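Local coordinates for serine protease inhibitor 1 (Coprinopsis cinerea, PDB 3VWC), which probably inhibits serine-type endopeptidases as a beta-trefoil protein of the I66 inhibitor family, at residues T6-K12 and L140-V146; H17-L22 and N40-W46; R32-P37 and A114-V120; D81-V86 and T98-T104. All coordinates share one frame; numbering follows the deposited sequence. Where two conformers were deposited one is given.

Interaction 1: residues T6-K12 and L140-V146; sequences TYEVTSK and LFTFTQV
Tyr7 lies across the neighbouring strand against Phe143 and Gln145. Its CB packs near Phe143 CD2, at 4.0 Å, and CG keeps close to the same carbon. CD1 passes Gln145 N at 3.3 Å, CE1 rests on Gln145 CB at 3.6 Å, and the hydroxyl ends in a hydrogen bond to the carbonyl of Lys3. CG of Gln145 sits over one face of the tyrosine, offset toward the rim. The edge of Phe143 points at the Tyr7 face in a T-shaped pair, planes at 70°. Phe143 in turn receives Val9 CG2 over its own face, 3.9 Å from the ring centroid, a CH-pi contact; that methyl stands anti to the carbonyl carbon of Val9, which brings it over the ring. Thr10 and Thr142 lie side by side on the other face of the sheet, and one water bonds both hydroxyls. Glu8 with Thr144 and Thr10 with Thr142 are the hydrogen-bonded pairs; Thr144 N to Glu8 O, for example, is 2.9 Å long and nearly straight at 171°. Strand 5-11 thus runs antiparallel to strand 141-145, joining the two ends of the chain as a beta-trefoil characteristically does.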
# COMPACT_ATOMS: atom_id res chain seq x y z
N THR A 6 11.95 4.73 5.82
CA THR A 6 11.43 5.38 4.62
C THR A 6 11.71 4.44 3.44
O THR A 6 12.82 3.91 3.29
CB THR A 6 12.15 6.76 4.37
OG1 THR A 6 11.84 7.67 5.44
CG2 THR A 6 11.73 7.37 3.05
N TYR A 7 10.67 4.22 2.62
CA TYR A 7 10.65 3.17 1.58
C TYR A 7 10.06 3.64 0.25
O TYR A 7 9.01 4.31 0.25
CB TYR A 7 9.77 2.00 2.05
CG TYR A 7 10.38 1.23 3.19
CD1 TYR A 7 11.17 0.10 2.97
CD2 TYR A 7 10.14 1.61 4.52
CE1 TYR A 7 11.71 -0.61 3.99
CE2 TYR A 7 10.69 0.88 5.57
CZ TYR A 7 11.45 -0.23 5.30
OH TYR A 7 12.02 -0.97 6.30
N GLU A 8 10.59 3.10 -0.84
CA GLU A 8 9.90 3.14 -2.14
C GLU A 8 9.07 1.87 -2.24
O GLU A 8 9.44 0.84 -1.67
CB GLU A 8 10.90 3.14 -3.29
CG GLU A 8 11.66 4.46 -3.42
CD GLU A 8 12.06 4.76 -4.86
OE1 GLU A 8 12.16 3.81 -5.67
OE2 GLU A 8 12.23 5.96 -5.19
N VAL A 9 7.86 2.01 -2.72
CA VAL A 9 6.93 0.87 -2.76
C VAL A 9 6.46 0.59 -4.18
O VAL A 9 5.96 1.50 -4.83
CB VAL A 9 5.70 1.11 -1.86
CG1 VAL A 9 4.74 -0.08 -1.87
CG2 VAL A 9 6.13 1.46 -0.47
N THR A 10 6.66 -0.63 -4.69
CA THR A 10 6.14 -1.00 -6.02
C THR A 10 5.23 -2.21 -5.91
O THR A 10 5.30 -2.98 -4.96
CB THR A 10 7.27 -1.39 -6.98
OG1 THR A 10 8.11 -2.39 -6.35
CG2 THR A 10 8.12 -0.15 -7.29
N SER A 11 4.31 -2.30 -6.86
CA SER A 11 3.42 -3.45 -7.02
C SER A 11 4.09 -4.59 -7.77
O SER A 11 4.67 -4.38 -8.81
CB SER A 11 2.19 -3.02 -7.79
OG SER A 11 1.40 -4.15 -8.21
N LYS A 12 3.97 -5.83 -7.27
CA LYS A 12 4.54 -6.96 -7.97
C LYS A 12 3.80 -7.27 -9.27
O LYS A 12 4.33 -7.98 -10.12
CB LYS A 12 4.53 -8.20 -7.05
CG LYS A 12 5.63 -8.17 -5.95
CD LYS A 12 7.02 -8.57 -6.48
CE LYS A 12 7.20 -10.05 -6.48
NZ LYS A 12 8.42 -10.37 -7.26
N LEU A 140 0.95 -8.44 -3.54
CA LEU A 140 2.35 -8.35 -3.11
C LEU A 140 3.00 -7.02 -3.50
O LEU A 140 2.78 -6.52 -4.63
CB LEU A 140 3.14 -9.53 -3.72
CG LEU A 140 2.60 -10.91 -3.24
CD1 LEU A 140 3.40 -11.92 -4.05
CD2 LEU A 140 2.83 -11.13 -1.72
N PHE A 141 3.74 -6.44 -2.57
CA PHE A 141 4.41 -5.16 -2.77
C PHE A 141 5.87 -5.29 -2.37
O PHE A 141 6.17 -5.85 -1.34
CB PHE A 141 3.69 -4.15 -1.88
CG PHE A 141 2.28 -3.96 -2.29
CD1 PHE A 141 1.30 -4.87 -1.87
CD2 PHE A 141 1.94 -3.09 -3.32
CE1 PHE A 141 -0.01 -4.81 -2.35
CE2 PHE A 141 0.64 -3.01 -3.76
CZ PHE A 141 -0.33 -3.89 -3.34
N THR A 142 6.75 -4.64 -3.13
CA THR A 142 8.15 -4.56 -2.75
C THR A 142 8.44 -3.26 -2.03
O THR A 142 8.13 -2.17 -2.57
CB THR A 142 9.06 -4.67 -3.98
OG1 THR A 142 8.77 -5.88 -4.67
CG2 THR A 142 10.56 -4.73 -3.59
N PHE A 143 8.86 -3.34 -0.77
CA PHE A 143 9.19 -2.14 0.03
C PHE A 143 10.72 -2.09 0.07
O PHE A 143 11.35 -2.99 0.65
CB PHE A 143 8.70 -2.27 1.46
CG PHE A 143 7.25 -1.91 1.66
CD1 PHE A 143 6.22 -2.68 1.11
CD2 PHE A 143 6.91 -0.81 2.44
CE1 PHE A 143 4.86 -2.38 1.36
CE2 PHE A 143 5.59 -0.50 2.69
CZ PHE A 143 4.54 -1.26 2.12
N THR A 144 11.30 -1.08 -0.60
CA THR A 144 12.75 -0.97 -0.69
C THR A 144 13.22 0.26 0.10
O THR A 144 12.81 1.40 -0.19
CB THR A 144 13.23 -0.84 -2.15
OG1 THR A 144 12.76 -1.96 -2.92
CG2 THR A 144 14.73 -0.87 -2.19
N GLN A 145 13.97 -0.00 1.17
CA GLN A 145 14.42 1.04 2.08
C GLN A 145 15.35 2.01 1.38
O GLN A 145 16.28 1.60 0.67
CB GLN A 145 15.13 0.43 3.28
CG GLN A 145 15.33 1.46 4.39
CD GLN A 145 15.65 0.82 5.72
OE1 GLN A 145 15.98 -0.36 5.80
NE2 GLN A 145 15.59 1.62 6.78
N VAL A 146 15.09 3.30 1.55
CA VAL A 146 15.89 4.35 0.92
C VAL A 146 17.26 4.44 1.59
O VAL A 146 17.38 4.26 2.81
CB VAL A 146 15.18 5.71 1.00
CG1 VAL A 146 16.15 6.85 0.69
CG2 VAL A 146 13.97 5.74 0.06
O HOH W 1 14.68 4.67 6.51
O HOH W 2 7.30 -5.06 -6.80
O HOH W 3 0.51 -5.62 -6.04

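Interaction 2: residues H17-L22 and N40-W46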
# COMPACT_ATOMS: atom_id res chain seq x y z
N HIS A 17 5.49 1.99 -9.25
CA HIS A 17 5.40 2.58 -7.92
C HIS A 17 3.96 2.78 -7.55
O HIS A 17 3.11 3.06 -8.40
CB HIS A 17 6.15 3.92 -7.87
CG HIS A 17 7.64 3.78 -7.91
ND1 HIS A 17 8.45 4.19 -6.87
CD2 HIS A 17 8.45 3.20 -8.81
CE1 HIS A 17 9.70 3.92 -7.17
NE2 HIS A 17 9.73 3.30 -8.33
N VAL A 18 3.70 2.68 -6.26
CA VAL A 18 2.42 3.00 -5.65
C VAL A 18 2.52 4.33 -4.87
O VAL A 18 3.53 4.56 -4.18
CB VAL A 18 2.10 1.83 -4.69
CG1 VAL A 18 0.84 2.10 -3.89
CG2 VAL A 18 2.01 0.53 -5.50
N GLY A 19 1.54 5.22 -5.02
CA GLY A 19 1.57 6.45 -4.22
C GLY A 19 0.68 7.49 -4.86
O GLY A 19 -0.41 7.17 -5.35
N ARG A 20 1.12 8.76 -4.83
CA ARG A 20 0.29 9.86 -5.25
C ARG A 20 0.96 10.58 -6.39
O ARG A 20 2.18 10.76 -6.38
CB ARG A 20 0.00 10.77 -4.04
CG ARG A 20 -0.95 10.17 -3.03
CD ARG A 20 -0.90 10.86 -1.65
NE ARG A 20 -1.43 12.24 -1.75
CZ ARG A 20 -1.40 13.12 -0.75
NH1 ARG A 20 -0.86 12.82 0.43
NH2 ARG A 20 -1.89 14.35 -0.94
N PRO A 21 0.16 11.03 -7.38
CA PRO A 21 0.74 11.68 -8.56
C PRO A 21 1.10 13.14 -8.29
O PRO A 21 0.80 13.64 -7.21
CB PRO A 21 -0.43 11.64 -9.56
CG PRO A 21 -1.63 11.73 -8.72
CD PRO A 21 -1.29 10.87 -7.48
N LEU A 22 1.75 13.79 -9.26
CA LEU A 22 2.21 15.18 -9.10
C LEU A 22 1.03 16.15 -9.01
O LEU A 22 1.04 17.06 -8.19
CB LEU A 22 3.15 15.59 -10.26
CG LEU A 22 3.94 16.89 -10.06
CD1 LEU A 22 5.02 16.73 -8.99
CD2 LEU A 22 4.55 17.40 -11.39
N ASN A 40 5.67 9.86 -13.60
CA ASN A 40 4.83 10.64 -12.70
C ASN A 40 4.70 9.93 -11.35
O ASN A 40 3.60 9.51 -10.97
CB ASN A 40 3.46 10.87 -13.34
CG ASN A 40 2.57 11.80 -12.53
OD1 ASN A 40 1.35 11.85 -12.73
ND2 ASN A 40 3.18 12.53 -11.60
N ASN A 41 5.85 9.76 -10.66
CA ASN A 41 5.95 9.03 -9.39
C ASN A 41 6.98 9.58 -8.38
O ASN A 41 7.27 8.95 -7.34
CB ASN A 41 6.22 7.53 -9.64
CG ASN A 41 7.63 7.26 -10.18
OD1 ASN A 41 7.92 6.15 -10.62
ND2 ASN A 41 8.51 8.25 -10.10
N SER A 42 7.45 10.81 -8.61
CA SER A 42 8.38 11.43 -7.67
C SER A 42 7.73 11.78 -6.34
O SER A 42 6.51 11.98 -6.24
CB SER A 42 9.03 12.67 -8.30
OG SER A 42 9.41 12.41 -9.63
N GLY A 43 8.56 11.86 -5.30
CA GLY A 43 8.12 12.28 -3.97
C GLY A 43 7.32 11.22 -3.23
O GLY A 43 6.58 11.55 -2.28
N ASN A 44 7.44 9.97 -3.70
CA ASN A 44 6.61 8.87 -3.18
C ASN A 44 7.40 7.88 -2.37
O ASN A 44 7.10 6.69 -2.36
CB ASN A 44 5.87 8.14 -4.31
CG ASN A 44 4.62 8.86 -4.71
OD1 ASN A 44 3.69 8.98 -3.90
ND2 ASN A 44 4.67 9.53 -5.87
N SER A 45 8.37 8.39 -1.62
CA SER A 45 8.91 7.60 -0.52
C SER A 45 7.94 7.63 0.63
O SER A 45 7.55 8.68 1.17
CB SER A 45 10.29 8.13 -0.09
OG SER A 45 11.23 7.99 -1.14
N TRP A 46 7.47 6.45 0.97
CA TRP A 46 6.55 6.27 2.05
C TRP A 46 7.32 6.31 3.35
O TRP A 46 8.47 5.89 3.40
CB TRP A 46 5.88 4.90 1.87
CG TRP A 46 4.87 4.83 0.74
CD1 TRP A 46 5.12 4.94 -0.60
CD2 TRP A 46 3.47 4.60 0.88
NE1 TRP A 46 3.94 4.73 -1.31
CE2 TRP A 46 2.91 4.60 -0.44
CE3 TRP A 46 2.60 4.52 1.98
CZ2 TRP A 46 1.55 4.38 -0.67
CZ3 TRP A 46 1.23 4.27 1.75
CH2 TRP A 46 0.72 4.22 0.43
O HOH W 4 6.53 4.42 -3.79
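The carbonyl oxygen of Val18 is met by two groups: Trp46 NE1 reaches it at 2.9 Å, and a water lies within hydrogen-bonding distance of both Val18 O and Asn44 O. The indole bond is almost straight (174°) and the oxygen lies in the ring plane, yet NE1 stands well above the carbonyl plane of Val18. Farther along the same indole, CZ2 packs against Val18 CG1 at 4.0 Å in the conformer given, and the ring meets Trp108 beyond the contact. Next to it, Asn44 uses both ends of its amide on a single residue. OD1 accepts from Arg20 N at 2.7 Å, and ND2 donates to Arg20 O at 2.8 Å. The second proton of ND2 goes to Asn41 O, in the amide plane of Asn44, so three bonds fix the rotation of this buried amide. With CG beside its own backbone N (chi1 -82°), the amide is turned to the Arg20 backbone. OD1 also comes within 3.3 Å of Gly19 CA, where the bare backbone lets the amide lie close. Arg20 sends its guanidinium away from the contact, to a salt bridge with Glu24 and a bond to Cys59 O. At the outer end Asn41 OD1 sits over a face of the His17 ring. Residues 40-46 end the connection from strand 31-35 into strand 46-51 of the beta-trefoil, pinned by indole to strand 18-19 and by amide to Arg20 just after it.

Interaction 3: residues R32-P37 and A114-V120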
# COMPACT_ATOMS: atom_id res chain seq x y z
N ARG A 32 -6.58 9.60 -3.61
CA ARG A 32 -6.40 8.19 -4.02
C ARG A 32 -4.94 7.81 -4.00
O ARG A 32 -4.06 8.54 -4.50
CB ARG A 32 -6.95 7.96 -5.43
CG ARG A 32 -8.47 7.90 -5.52
CD ARG A 32 -8.89 7.73 -7.01
NE ARG A 32 -10.33 7.89 -7.17
CZ ARG A 32 -11.06 7.45 -8.20
NH1 ARG A 32 -10.53 6.71 -9.21
NH2 ARG A 32 -12.36 7.67 -8.17
N ILE A 33 -4.70 6.60 -3.48
CA ILE A 33 -3.42 5.96 -3.67
C ILE A 33 -3.48 5.13 -4.92
O ILE A 33 -4.42 4.41 -5.13
CB ILE A 33 -3.01 5.10 -2.44
CG1 ILE A 33 -2.87 5.95 -1.15
CG2 ILE A 33 -1.69 4.36 -2.75
CD1 ILE A 33 -1.90 7.09 -1.26
N ARG A 34 -2.51 5.35 -5.80
CA ARG A 34 -2.60 4.80 -7.16
C ARG A 34 -1.36 3.99 -7.56
O ARG A 34 -0.26 4.16 -7.00
CB ARG A 34 -2.82 5.91 -8.19
CG ARG A 34 -3.89 6.94 -7.83
CD ARG A 34 -3.76 8.13 -8.79
NE ARG A 34 -4.68 9.20 -8.43
CZ ARG A 34 -5.86 9.37 -9.00
NH1 ARG A 34 -6.31 8.49 -9.90
NH2 ARG A 34 -6.62 10.42 -8.68
N VAL A 35 -1.49 3.18 -8.62
CA VAL A 35 -0.29 2.80 -9.34
C VAL A 35 0.13 3.92 -10.28
O VAL A 35 -0.72 4.54 -10.91
CB VAL A 35 -0.42 1.46 -10.09
CG1 VAL A 35 -0.26 0.26 -9.10
CG2 VAL A 35 -1.70 1.39 -10.88
N LEU A 36 1.41 4.25 -10.27
CA LEU A 36 1.90 5.50 -10.92
C LEU A 36 2.62 5.22 -12.22
O LEU A 36 3.40 4.28 -12.29
CB LEU A 36 2.83 6.24 -9.95
CG LEU A 36 2.13 6.64 -8.64
CD1 LEU A 36 3.11 7.22 -7.62
CD2 LEU A 36 1.01 7.67 -8.89
N PRO A 37 2.47 6.11 -13.22
CA PRO A 37 3.41 6.07 -14.34
C PRO A 37 4.85 6.27 -13.88
O PRO A 37 5.10 7.02 -12.91
CB PRO A 37 2.98 7.27 -15.20
CG PRO A 37 1.61 7.66 -14.74
CD PRO A 37 1.62 7.31 -13.25
N ALA A 114 -4.70 -3.61 -13.78
CA ALA A 114 -4.72 -2.23 -13.41
C ALA A 114 -4.02 -1.37 -14.47
O ALA A 114 -3.00 -1.76 -15.06
CB ALA A 114 -4.01 -2.03 -12.05
N GLU A 115 -4.61 -0.23 -14.76
CA GLU A 115 -3.96 0.78 -15.59
C GLU A 115 -3.15 1.80 -14.76
O GLU A 115 -3.38 2.01 -13.54
CB GLU A 115 -5.06 1.55 -16.34
CG GLU A 115 -5.88 0.72 -17.27
CD GLU A 115 -6.87 1.59 -18.06
OE1 GLU A 115 -6.76 1.60 -19.28
OE2 GLU A 115 -7.70 2.31 -17.46
N GLU A 116 -2.28 2.54 -15.44
CA GLU A 116 -1.60 3.64 -14.78
C GLU A 116 -2.61 4.63 -14.25
O GLU A 116 -3.63 4.90 -14.90
CB GLU A 116 -0.62 4.31 -15.77
CG GLU A 116 0.51 3.40 -16.11
CD GLU A 116 1.57 3.99 -17.03
OE1 GLU A 116 1.39 5.14 -17.48
OE2 GLU A 116 2.56 3.28 -17.31
N LEU A 117 -2.34 5.11 -13.02
CA LEU A 117 -3.23 6.03 -12.25
C LEU A 117 -4.42 5.34 -11.57
O LEU A 117 -5.17 5.97 -10.82
CB LEU A 117 -3.67 7.28 -13.06
CG LEU A 117 -2.51 8.18 -13.51
CD1 LEU A 117 -3.01 9.30 -14.45
CD2 LEU A 117 -1.79 8.79 -12.33
N GLN A 118 -4.59 4.04 -11.78
CA GLN A 118 -5.74 3.35 -11.20
C GLN A 118 -5.52 3.24 -9.69
O GLN A 118 -4.38 2.98 -9.24
CB GLN A 118 -5.90 1.97 -11.83
CG GLN A 118 -7.21 1.31 -11.39
CD GLN A 118 -7.53 0.06 -12.17
OE1 GLN A 118 -7.20 -0.02 -13.38
NE2 GLN A 118 -8.21 -0.87 -11.55
N GLN A 119 -6.63 3.33 -8.92
CA GLN A 119 -6.55 3.32 -7.43
C GLN A 119 -6.29 1.92 -6.86
O GLN A 119 -6.86 0.93 -7.32
CB GLN A 119 -7.84 3.88 -6.83
CG GLN A 119 -7.71 4.10 -5.33
CD GLN A 119 -8.86 4.87 -4.73
OE1 GLN A 119 -8.77 5.31 -3.56
NE2 GLN A 119 -9.89 5.09 -5.49
N VAL A 120 -5.43 1.86 -5.84
CA VAL A 120 -5.21 0.63 -5.10
C VAL A 120 -6.48 0.27 -4.32
O VAL A 120 -7.19 1.13 -3.81
CB VAL A 120 -4.01 0.84 -4.17
CG1 VAL A 120 -3.79 -0.40 -3.27
CG2 VAL A 120 -2.75 1.10 -4.98
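Arg34 reaches along the 114-120 loop to the carbonyl of Leu117, within a type II beta turn of this beta-trefoil that Gln118 N closes onto Glu115 O. The Arg34 side chain leaves beside the backbone N and is extended to NE, passing Leu117 O with CG and CD; the turn at chi4 (-97°) then swings NH1 back to bond that oxygen at 2.9 Å. Leu117 O lies at the edge of the guanidinium, in its plane, and NH1 is likewise in the carbonyl plane. In the conformer given, CD of Arg32 sits over one face of the Arg34 guanidinium, and the extended Arg32 chain crosses the Gln119 side chain at about a right angle, with the guanidinium and amide planes only 18° apart. Val35 shows the less usual placement: in the conformer given, CG2 fits between the backbone N and the carbonyl carbon and comes within 3.2 Å of Glu115 O in the turn. The backbone of Val35 holds the turn by two bonds, its N donating to Gln118 O and its O accepting from Leu117 N at 2.7 Å. Gln118 extends its side chain alongside the turn, where Gln118 OE1 accepts from Glu115 N at 2.9 Å, the donor standing above the amide plane. Two residues on, Val120 N bonds Ile33 O at 2.8 Å, and the two side chains meet through CG2 atoms; both also pack on Leu71 and Val18. At the turn's outer flank the Leu117 side chain crosses the Pro37 ring at about a right angle, its CD2 resting 3.8 Å from Pro37 CD.

Interaction 4: residues D81-V86 and T98-T104; sequences DKKWIV and TVVNAST
Trp84 and Val99 form the apolar centre: Val99 CG1 packs against CE3 of the indole at 3.7 Å, and Val86 CG2 touches the same methyl from the next position but one along its strand. That CG1 stands anti to the backbone N of Val99 (chi1 -177°), which places it beside the ring. Beyond the contact Trp84 meets Trp108 edge-to-face, while its NE1 bonds Val64 O. The end of the Asn101 amide sits over a face of the indole, toward its rim, the two planes nearly perpendicular at 87°. Here strands 84-88 and 96-101 make a beta hairpin of the trefoil; Ile85 and Val100 form a hydrogen-bonded pair, with Ile85 N to Val100 O only 2.7 Å. On the hairpin's other face Ile85 CG1 packs on Ala102 CB at 4.0 Å. Toward the open ends of the strands Ala102 N donates to Lys83 O, from above the carbonyl plane, and a water donates to Lys83 O and to Ser103 OG. With OG between its backbone N and carbonyl carbon, Ser103 donates a very short bond to Asp81 OD1 (OG to OD1 2.5 Å), coming in above the carboxylate plane. The other carboxylate oxygen, Asp81 OD2, faces Thr104 CG2 at 3.8 Å.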
# COMPACT_ATOMS: atom_id res chain seq x y z
N ASP A 81 -9.34 3.37 10.94
CA ASP A 81 -8.63 2.18 10.48
C ASP A 81 -7.31 2.48 9.78
O ASP A 81 -7.02 1.90 8.73
CB ASP A 81 -9.54 1.32 9.61
CG ASP A 81 -10.90 1.09 10.24
OD1 ASP A 81 -10.97 0.51 11.35
OD2 ASP A 81 -11.91 1.39 9.59
N LYS A 82 -6.45 3.24 10.46
CA LYS A 82 -5.16 3.61 9.91
C LYS A 82 -4.02 2.65 10.23
O LYS A 82 -2.91 2.88 9.84
CB LYS A 82 -4.75 5.01 10.40
CG LYS A 82 -5.75 6.08 10.02
CD LYS A 82 -5.15 7.46 10.23
CE LYS A 82 -6.20 8.54 9.99
NZ LYS A 82 -5.83 9.79 10.71
N LYS A 83 -4.30 1.56 10.95
CA LYS A 83 -3.23 0.64 11.33
C LYS A 83 -3.19 -0.57 10.38
O LYS A 83 -4.22 -1.10 10.01
CB LYS A 83 -3.50 0.10 12.77
CG LYS A 83 -3.08 1.05 13.89
CD LYS A 83 -3.42 0.39 15.26
CE LYS A 83 -2.94 1.23 16.45
NZ LYS A 83 -2.74 0.42 17.71
N TRP A 84 -1.98 -0.91 9.96
CA TRP A 84 -1.72 -2.01 8.98
C TRP A 84 -0.73 -3.04 9.53
O TRP A 84 0.25 -2.67 10.24
CB TRP A 84 -1.11 -1.41 7.70
CG TRP A 84 -2.03 -0.38 7.07
CD1 TRP A 84 -2.03 0.96 7.32
CD2 TRP A 84 -3.12 -0.63 6.17
NE1 TRP A 84 -3.04 1.57 6.60
CE2 TRP A 84 -3.72 0.62 5.88
CE3 TRP A 84 -3.63 -1.80 5.56
CZ2 TRP A 84 -4.83 0.75 5.05
CZ3 TRP A 84 -4.76 -1.67 4.71
CH2 TRP A 84 -5.32 -0.38 4.43
N ILE A 85 -0.99 -4.29 9.16
CA ILE A 85 -0.11 -5.42 9.48
C ILE A 85 0.71 -5.65 8.21
O ILE A 85 0.15 -5.89 7.11
CB ILE A 85 -0.95 -6.66 9.85
CG1 ILE A 85 -1.87 -6.37 11.06
CG2 ILE A 85 -0.05 -7.92 10.10
CD1 ILE A 85 -1.17 -5.96 12.33
N VAL A 86 2.02 -5.47 8.34
CA VAL A 86 2.92 -5.53 7.21
C VAL A 86 3.79 -6.77 7.38
O VAL A 86 4.54 -6.88 8.36
CB VAL A 86 3.75 -4.26 7.05
CG1 VAL A 86 4.65 -4.35 5.84
CG2 VAL A 86 2.82 -2.99 6.97
N THR A 98 2.96 -8.49 2.21
CA THR A 98 1.52 -8.14 2.16
C THR A 98 1.24 -7.03 3.17
O THR A 98 1.99 -6.82 4.13
CB THR A 98 0.63 -9.36 2.52
OG1 THR A 98 1.10 -9.91 3.77
CG2 THR A 98 0.80 -10.43 1.43
N VAL A 99 0.15 -6.28 2.91
CA VAL A 99 -0.24 -5.15 3.77
C VAL A 99 -1.71 -5.35 4.07
O VAL A 99 -2.55 -5.22 3.17
CB VAL A 99 -0.02 -3.78 3.06
CG1 VAL A 99 -0.38 -2.66 4.02
CG2 VAL A 99 1.41 -3.67 2.61
N VAL A 100 -2.05 -5.71 5.34
CA VAL A 100 -3.41 -6.08 5.71
C VAL A 100 -3.93 -5.19 6.84
O VAL A 100 -3.23 -4.91 7.79
CB VAL A 100 -3.50 -7.57 6.15
CG1 VAL A 100 -4.93 -7.93 6.55
CG2 VAL A 100 -3.13 -8.45 4.96
N ASN A 101 -5.13 -4.64 6.68
CA ASN A 101 -5.59 -3.69 7.71
C ASN A 101 -5.75 -4.44 9.05
O ASN A 101 -6.43 -5.47 9.09
CB ASN A 101 -6.92 -3.04 7.28
CG ASN A 101 -7.19 -1.78 8.04
OD1 ASN A 101 -6.81 -0.67 7.62
ND2 ASN A 101 -8.00 -1.92 9.08
N ALA A 102 -5.28 -3.82 10.13
CA ALA A 102 -5.34 -4.43 11.46
C ALA A 102 -6.76 -4.59 12.02
O ALA A 102 -7.03 -5.53 12.79
CB ALA A 102 -4.49 -3.64 12.43
N SER A 103 -7.66 -3.67 11.65
CA SER A 103 -9.02 -3.71 12.14
C SER A 103 -10.03 -4.33 11.17
O SER A 103 -10.87 -5.14 11.58
CB SER A 103 -9.45 -2.33 12.65
OG SER A 103 -9.33 -1.38 11.61
N THR A 104 -9.90 -4.06 9.85
CA THR A 104 -10.88 -4.56 8.90
C THR A 104 -10.53 -5.93 8.32
O THR A 104 -11.37 -6.59 7.74
CB THR A 104 -11.11 -3.59 7.74
OG1 THR A 104 -9.93 -3.56 6.91
CG2 THR A 104 -11.40 -2.17 8.23
O HOH W 5 -6.66 -0.34 11.36
O HOH W 6 0.30 -8.56 6.20

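All four contacts reach one antiparallel sheet of the beta-trefoil. Interaction 1 pairs the first strand with the last, so the segments of the other three all fall between its two halves in sequence. Interactions 2 and 3 alternate along the chain and sit side by side, centres about 10 Å apart, joined where strand 18-19 pairs with 31-35. Interaction 2 also touches interaction 1 through backbone bonds of Tyr7 with Trp46 and Val9 with Val18. Interaction 4 lies across the chain's centre from interactions 2 and 3, about 21 Å and 20 Å between centres, but its strand 96-101 neighbours strand 141-145. The terminal strand pair therefore links the two sides of the single-domain fold.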